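Local coordinates for protein glutaredoxin, CPYC type (Chlamydomonas reinhardtii, PDB 7NCV) that probably catalyses glutathione-dependent disulfide exchange as a CPYC-type glutaredoxin, serving cellular thiol redox and electron transport, at residues V75-G79 against K80-G84; A90-N94 against G95-K99. All coordinates share one frame; numbering follows the deposited sequence.

Contact 1 (V75-G79 against K80-G84); sequences VFING and KFLGG
Ile77 and Lys80 grip each other at the closed end of this hairpin by both backbone groups, Ile77 N giving to Lys80 O at 3.0 Å and Lys80 N returning to Ile77 O at the same length. The first donor is tilted moderately from the plane of its carbonyl, whereas Lys80 N stands well above that of Ile77, across the type I' turn through Asn78 and Gly79. At the open end the two polar groups of Val75 go to different residues: its N gives to Gly83 O, and its O accepts from Leu82 N at 2.8 Å. Leu82 and Gly83 thus share one partner, a classic beta bulge. This is the beta hairpin of the thioredoxin fold, strand 80-83 forming one edge of the sheet, while Phe76 turns its own backbone hydrogen bonding to Ile20 on the strand beyond. Between the bonded pairs, Phe76 CA makes a CA-H...O contact with Lys80 O at 3.4 Å. Phe76 and Phe81 share one face of the sheet in an edge-to-face pair, planes at 59°, with Phe81 CD1 over the Phe76 ring near its rim. Swinging CG of Phe81 anti to the backbone N (chi1 176°) also brings CD1 to 3.3 Å from Val75 O. An alanine in place of Phe76 would remove the ring under this edge and is likely to open a gap against Leu63 and Ile66 of helix 58-67. On the other face, Leu82 CD2 lies 4.0 Å from Ile77 CD1 and alongside Val75 CG1.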
ATOM      1  N   VAL A  75      -1.997   1.398  -1.193  1.00 16.81           N
ATOM      2  CA  VAL A  75      -0.909   0.826  -1.989  1.00 15.96           C
ATOM      3  C   VAL A  75      -0.026   1.941  -2.508  1.00 17.30           C
ATOM      4  O   VAL A  75      -0.525   2.936  -3.083  1.00 18.33           O
ATOM      5  CB  VAL A  75      -1.485   0.034  -3.177  1.00 16.52           C
ATOM      6  CG1 VAL A  75      -0.383  -0.501  -4.051  1.00 18.10           C
ATOM      7  CG2 VAL A  75      -2.388  -1.108  -2.679  1.00 18.22           C
ATOM      8  N   PHE A  76       1.289   1.774  -2.322  1.00 17.12           N
ATOM      9  CA  PHE A  76       2.274   2.724  -2.844  1.00 16.98           C
ATOM     10  C   PHE A  76       3.280   2.008  -3.724  1.00 17.14           C
ATOM     11  O   PHE A  76       3.715   0.892  -3.399  1.00 16.42           O
ATOM     12  CB  PHE A  76       3.046   3.403  -1.693  1.00 17.71           C
ATOM     13  CG  PHE A  76       2.166   4.169  -0.715  1.00 17.43           C
ATOM     14  CD1 PHE A  76       1.452   3.487   0.302  1.00 17.16           C
ATOM     15  CD2 PHE A  76       2.152   5.562  -0.750  1.00 20.90           C
ATOM     16  CE1 PHE A  76       0.700   4.208   1.248  1.00 19.35           C
ATOM     17  CE2 PHE A  76       1.440   6.286   0.171  1.00 21.93           C
ATOM     18  CZ  PHE A  76       0.695   5.615   1.169  1.00 22.11           C
ATOM     19  N   ILE A  77       3.667   2.648  -4.836  1.00 16.82           N
ATOM     20  CA  ILE A  77       4.692   2.108  -5.721  1.00 18.49           C
ATOM     21  C   ILE A  77       5.666   3.227  -6.042  1.00 18.14           C
ATOM     22  O   ILE A  77       5.232   4.330  -6.408  1.00 19.39           O
ATOM     23  CB  ILE A  77       4.073   1.549  -7.015  1.00 19.01           C
ATOM     24  CG1 ILE A  77       3.092   0.394  -6.651  1.00 18.10           C
ATOM     25  CG2 ILE A  77       5.178   1.105  -7.969  1.00 19.72           C
ATOM     26  CD1 ILE A  77       2.352  -0.114  -7.909  1.00 20.22           C
ATOM     27  N   ASN A  78       6.974   2.958  -5.886  1.00 19.06           N
ATOM     28  CA  ASN A  78       8.008   3.955  -6.268  1.00 20.39           C
ATOM     29  C   ASN A  78       7.816   5.274  -5.502  1.00 20.71           C
ATOM     30  O   ASN A  78       8.099   6.365  -6.030  1.00 25.32           O
ATOM     31  CB  ASN A  78       7.981   4.219  -7.792  1.00 22.32           C
ATOM     32  CG  ASN A  78       9.260   4.860  -8.290  1.00 28.90           C
ATOM     33  OD1 ASN A  78      10.333   4.513  -7.844  1.00 27.41           O
ATOM     34  ND2 ASN A  78       9.127   5.811  -9.208  1.00 32.71           N
ATOM     35  N   GLY A  79       7.290   5.182  -4.285  1.00 19.64           N
ATOM     36  CA  GLY A  79       7.132   6.327  -3.391  1.00 22.55           C
ATOM     37  C   GLY A  79       5.857   7.115  -3.619  1.00 24.26           C
ATOM     38  O   GLY A  79       5.657   8.149  -2.949  1.00 26.97           O
ATOM     39  N   LYS A  80       5.015   6.688  -4.562  1.00 20.39           N
ATOM     40  CA  LYS A  80       3.811   7.414  -4.959  1.00 23.00           C
ATOM     41  C   LYS A  80       2.575   6.573  -4.642  1.00 23.38           C
ATOM     42  O   LYS A  80       2.506   5.381  -4.986  1.00 21.45           O
ATOM     43  CB  LYS A  80       3.856   7.719  -6.447  1.00 25.55           C
ATOM     44  CG  LYS A  80       2.572   8.302  -7.026  1.00 30.18           C
ATOM     45  CD  LYS A  80       2.755   8.723  -8.494  1.00 29.85           C
ATOM     46  CE  LYS A  80       1.564   9.505  -8.967  1.00 32.78           C
ATOM     47  NZ  LYS A  80       1.715   9.909 -10.382  1.00 52.45           N
ATOM     48  N   PHE A  81       1.588   7.209  -4.022  1.00 22.08           N
ATOM     49  CA  PHE A  81       0.356   6.508  -3.734  1.00 21.20           C
ATOM     50  C   PHE A  81      -0.367   6.106  -5.025  1.00 23.62           C
ATOM     51  O   PHE A  81      -0.631   6.949  -5.904  1.00 25.32           O
ATOM     52  CB  PHE A  81      -0.538   7.418  -2.900  1.00 22.85           C
ATOM     53  CG  PHE A  81      -1.878   6.842  -2.622  1.00 21.79           C
ATOM     54  CD1 PHE A  81      -2.008   5.659  -1.917  1.00 22.32           C
ATOM     55  CD2 PHE A  81      -3.021   7.503  -3.045  1.00 22.37           C
ATOM     56  CE1 PHE A  81      -3.274   5.152  -1.632  1.00 22.45           C
ATOM     57  CE2 PHE A  81      -4.302   7.011  -2.775  1.00 22.62           C
ATOM     58  CZ  PHE A  81      -4.415   5.786  -2.069  1.00 22.12           C
ATOM     59  N   LEU A  82      -0.726   4.823  -5.125  1.00 20.35           N
ATOM     60  CA  LEU A  82      -1.493   4.322  -6.267  1.00 20.09           C
ATOM     61  C   LEU A  82      -2.993   4.381  -6.016  1.00 26.98           C
ATOM     62  O   LEU A  82      -3.756   4.836  -6.889  1.00 26.47           O
ATOM     63  CB  LEU A  82      -1.054   2.874  -6.574  1.00 20.62           C
ATOM     64  CG  LEU A  82      -1.860   2.262  -7.709  1.00 21.48           C
ATOM     65  CD1 LEU A  82      -1.564   2.962  -9.005  1.00 33.11           C
ATOM     66  CD2 LEU A  82      -1.512   0.791  -7.811  1.00 24.38           C
ATOM     67  N   GLY A  83      -3.440   3.904  -4.869  1.00 19.41           N
ATOM     68  CA  GLY A  83      -4.887   3.766  -4.616  1.00 18.46           C
ATOM     69  C   GLY A  83      -5.177   2.622  -3.662  1.00 16.42           C
ATOM     70  O   GLY A  83      -4.282   2.137  -2.951  1.00 19.69           O
ATOM     71  N   GLY A  84      -6.430   2.241  -3.636  1.00 19.46           N
ATOM     72  CA  GLY A  84      -6.885   1.126  -2.840  1.00 20.73           C
ATOM     73  C   GLY A  84      -7.023  -0.160  -3.619  1.00 19.29           C
ATOM     74  O   GLY A  84      -6.334  -0.389  -4.626  1.00 18.76           O
TER

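Contact 2 (A90-N94 against G95-K99)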
ATOM      1  N   ALA A  90      -7.795  -2.611 -10.895  1.00 19.33           N
ATOM      2  CA  ALA A  90      -8.006  -1.993 -12.210  1.00 20.93           C
ATOM      3  C   ALA A  90      -6.672  -1.811 -12.924  1.00 22.30           C
ATOM      4  O   ALA A  90      -6.552  -2.079 -14.140  1.00 22.50           O
ATOM      5  CB  ALA A  90      -8.709  -0.662 -12.016  1.00 22.36           C
ATOM      6  N   ALA A  91      -5.647  -1.377 -12.189  1.00 18.75           N
ATOM      7  CA  ALA A  91      -4.361  -1.210 -12.842  1.00 18.14           C
ATOM      8  C   ALA A  91      -3.767  -2.565 -13.273  1.00 18.41           C
ATOM      9  O   ALA A  91      -3.096  -2.629 -14.326  1.00 20.41           O
ATOM     10  CB  ALA A  91      -3.401  -0.508 -11.877  1.00 19.92           C
ATOM     11  N   ALA A  92      -4.020  -3.641 -12.512  1.00 17.48           N
ATOM     12  CA  ALA A  92      -3.585  -4.957 -12.988  1.00 16.50           C
ATOM     13  C   ALA A  92      -4.257  -5.298 -14.314  1.00 19.94           C
ATOM     14  O   ALA A  92      -3.578  -5.764 -15.260  1.00 22.58           O
ATOM     15  CB  ALA A  92      -3.896  -6.038 -11.969  1.00 19.58           C
ATOM     16  N   SER A  93      -5.584  -5.052 -14.404  1.00 19.77           N
ATOM     17  CA  SER A  93      -6.374  -5.430 -15.570  1.00 20.94           C
ATOM     18  C   SER A  93      -6.034  -4.606 -16.809  1.00 22.67           C
ATOM     19  O   SER A  93      -6.264  -5.070 -17.942  1.00 22.44           O
ATOM     20  CB  SER A  93      -7.872  -5.237 -15.249  1.00 20.62           C
ATOM     21  OG  SER A  93      -8.227  -6.206 -14.250  1.00 30.58           O
ATOM     22  N   ASN A  94      -5.644  -3.332 -16.640  1.00 19.76           N
ATOM     23  CA  ASN A  94      -5.492  -2.438 -17.778  1.00 19.58           C
ATOM     24  C   ASN A  94      -4.047  -2.267 -18.228  1.00 19.80           C
ATOM     25  O   ASN A  94      -3.828  -1.515 -19.190  1.00 20.88           O
ATOM     26  CB  ASN A  94      -6.151  -1.065 -17.529  1.00 21.28           C
ATOM     27  CG  ASN A  94      -5.476  -0.243 -16.442  1.00 20.86           C
ATOM     28  OD1 ASN A  94      -4.305  -0.408 -16.166  1.00 21.50           O
ATOM     29  ND2 ASN A  94      -6.206   0.745 -15.933  1.00 24.01           N
ATOM     30  N   GLY A  95      -3.093  -3.024 -17.637  1.00 20.76           N
ATOM     31  CA  GLY A  95      -1.730  -3.005 -18.135  1.00 21.07           C
ATOM     32  C   GLY A  95      -0.851  -2.024 -17.414  1.00 22.63           C
ATOM     33  O   GLY A  95       0.391  -2.083 -17.561  1.00 22.19           O
ATOM     34  N   THR A  96      -1.426  -1.123 -16.620  1.00 19.31           N
ATOM     35  CA  THR A  96      -0.568  -0.115 -15.998  1.00 18.64           C
ATOM     36  C   THR A  96       0.135  -0.601 -14.742  1.00 19.58           C
ATOM     37  O   THR A  96       1.189  -0.018 -14.439  1.00 20.18           O
ATOM     38  CB  THR A  96      -1.347   1.172 -15.689  1.00 21.67           C
ATOM     39  OG1 THR A  96      -2.417   0.893 -14.772  1.00 21.67           O
ATOM     40  CG2 THR A  96      -1.838   1.831 -16.968  1.00 20.41           C
ATOM     41  N   LEU A  97      -0.389  -1.620 -14.034  1.00 17.92           N
ATOM     42  CA  LEU A  97       0.300  -2.094 -12.832  1.00 17.16           C
ATOM     43  C   LEU A  97       1.635  -2.667 -13.217  1.00 18.46           C
ATOM     44  O   LEU A  97       2.655  -2.329 -12.601  1.00 19.06           O
ATOM     45  CB  LEU A  97      -0.530  -3.129 -12.097  1.00 17.43           C
ATOM     46  CG  LEU A  97       0.124  -3.600 -10.788  1.00 18.07           C
ATOM     47  CD1 LEU A  97       0.367  -2.354  -9.903  1.00 21.56           C
ATOM     48  CD2 LEU A  97      -0.828  -4.537 -10.093  1.00 19.13           C
ATOM     49  N   GLU A  98       1.666  -3.461 -14.282  1.00 18.85           N
ATOM     50  CA  GLU A  98       2.935  -4.003 -14.778  1.00 19.70           C
ATOM     51  C   GLU A  98       3.912  -2.879 -15.130  1.00 19.74           C
ATOM     52  O   GLU A  98       5.102  -2.917 -14.729  1.00 21.28           O
ATOM     53  CB  GLU A  98       2.634  -4.824 -16.030  1.00 19.98           C
ATOM     54  CG  GLU A  98       3.892  -5.399 -16.677  1.00 23.12           C
ATOM     55  CD  GLU A  98       3.588  -6.378 -17.775  1.00 40.41           C
ATOM     56  OE1 GLU A  98       2.531  -6.251 -18.444  1.00 27.24           O
ATOM     57  OE2 GLU A  98       4.417  -7.284 -17.999  1.00 35.79           O
ATOM     58  N   LYS A  99       3.440  -1.854 -15.850  1.00 20.85           N
ATOM     59  CA  LYS A  99       4.323  -0.768 -16.262  1.00 21.50           C
ATOM     60  C   LYS A  99       4.849  -0.000 -15.046  1.00 21.83           C
ATOM     61  O   LYS A  99       6.038   0.344 -14.996  1.00 22.71           O
ATOM     62  CB  LYS A  99       3.569   0.144 -17.243  1.00 23.01           C
ATOM     63  CG  LYS A  99       4.411   1.322 -17.689  1.00 24.82           C
ATOM     64  CD  LYS A  99       5.166   1.087 -18.951  1.00 50.00           C
ATOM     65  CE  LYS A  99       4.968   2.317 -19.874  1.00 60.46           C
ATOM     66  NZ  LYS A  99       5.486   2.085 -21.246  1.00 78.35           N
TER
HETATM   67  O   HOH W   1      -0.766  -4.607 -15.525  1.00 20.86           O
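Asn94 OD1 takes two hydrogen bonds from Thr96, one from OG1 at 2.7 Å and one from the backbone N at 3.0 Å. Both donors lie in the plane of the amide carbonyl, the hydroxyl on a lone pair, and the N-H bond is fairly straight at 158°. Asn94 CG and Thr96 OG1 each sit between their own backbone N and carbonyl carbon (chi1 67° and 61°), an arrangement that brings the amide oxygen and the hydroxyl together across Gly95. Behind this clamp Ala91 O accepts from Leu97 N at 2.9 Å, the donor standing well above the carbonyl plane, and more weakly from Gly95 N. A water bridges the next pair of backbone groups, donating to Ala92 O and accepting from Glu98 N. The apolar layer follows: Ala91 CB meets Leu97 CB at 3.9 Å, and Leu97 CD2 reaches Ala92 CB at the same distance. Helix 28-41 packs against this layer, Phe40 touching Leu97 and Ala36 touching Ala92. Gly95, whose backbone angles would jam a CB against Asn94 O, closes helix 85-94 with positive phi and N-caps helix 96-103, a glycine-centred turn between two consecutive helices.

Contact 1 and contact 2 follow in series along the chain, the hairpin 75-84 leading into helix 85-94 and then the corner 90-99, with centres about 13 Å apart. They meet through Leu97, whose CD1 packs 3.6 Å from Ile77 CD1 and 4.2 Å from Leu82 CD2, so the first turn of helix 96-103 rests on the Ile77 and Leu82 face of the hairpin. Leu100 and Leu101 extend that seam. Where the hairpin ends, Gly84 caps helix 85-94 and lies with its nearest atoms about 3 Å from a bound acetate, probably from the crystallisation liquor. The redox-active cysteines, Cys27 and Cys30, unlinked in this reduced form, belong to neither contact.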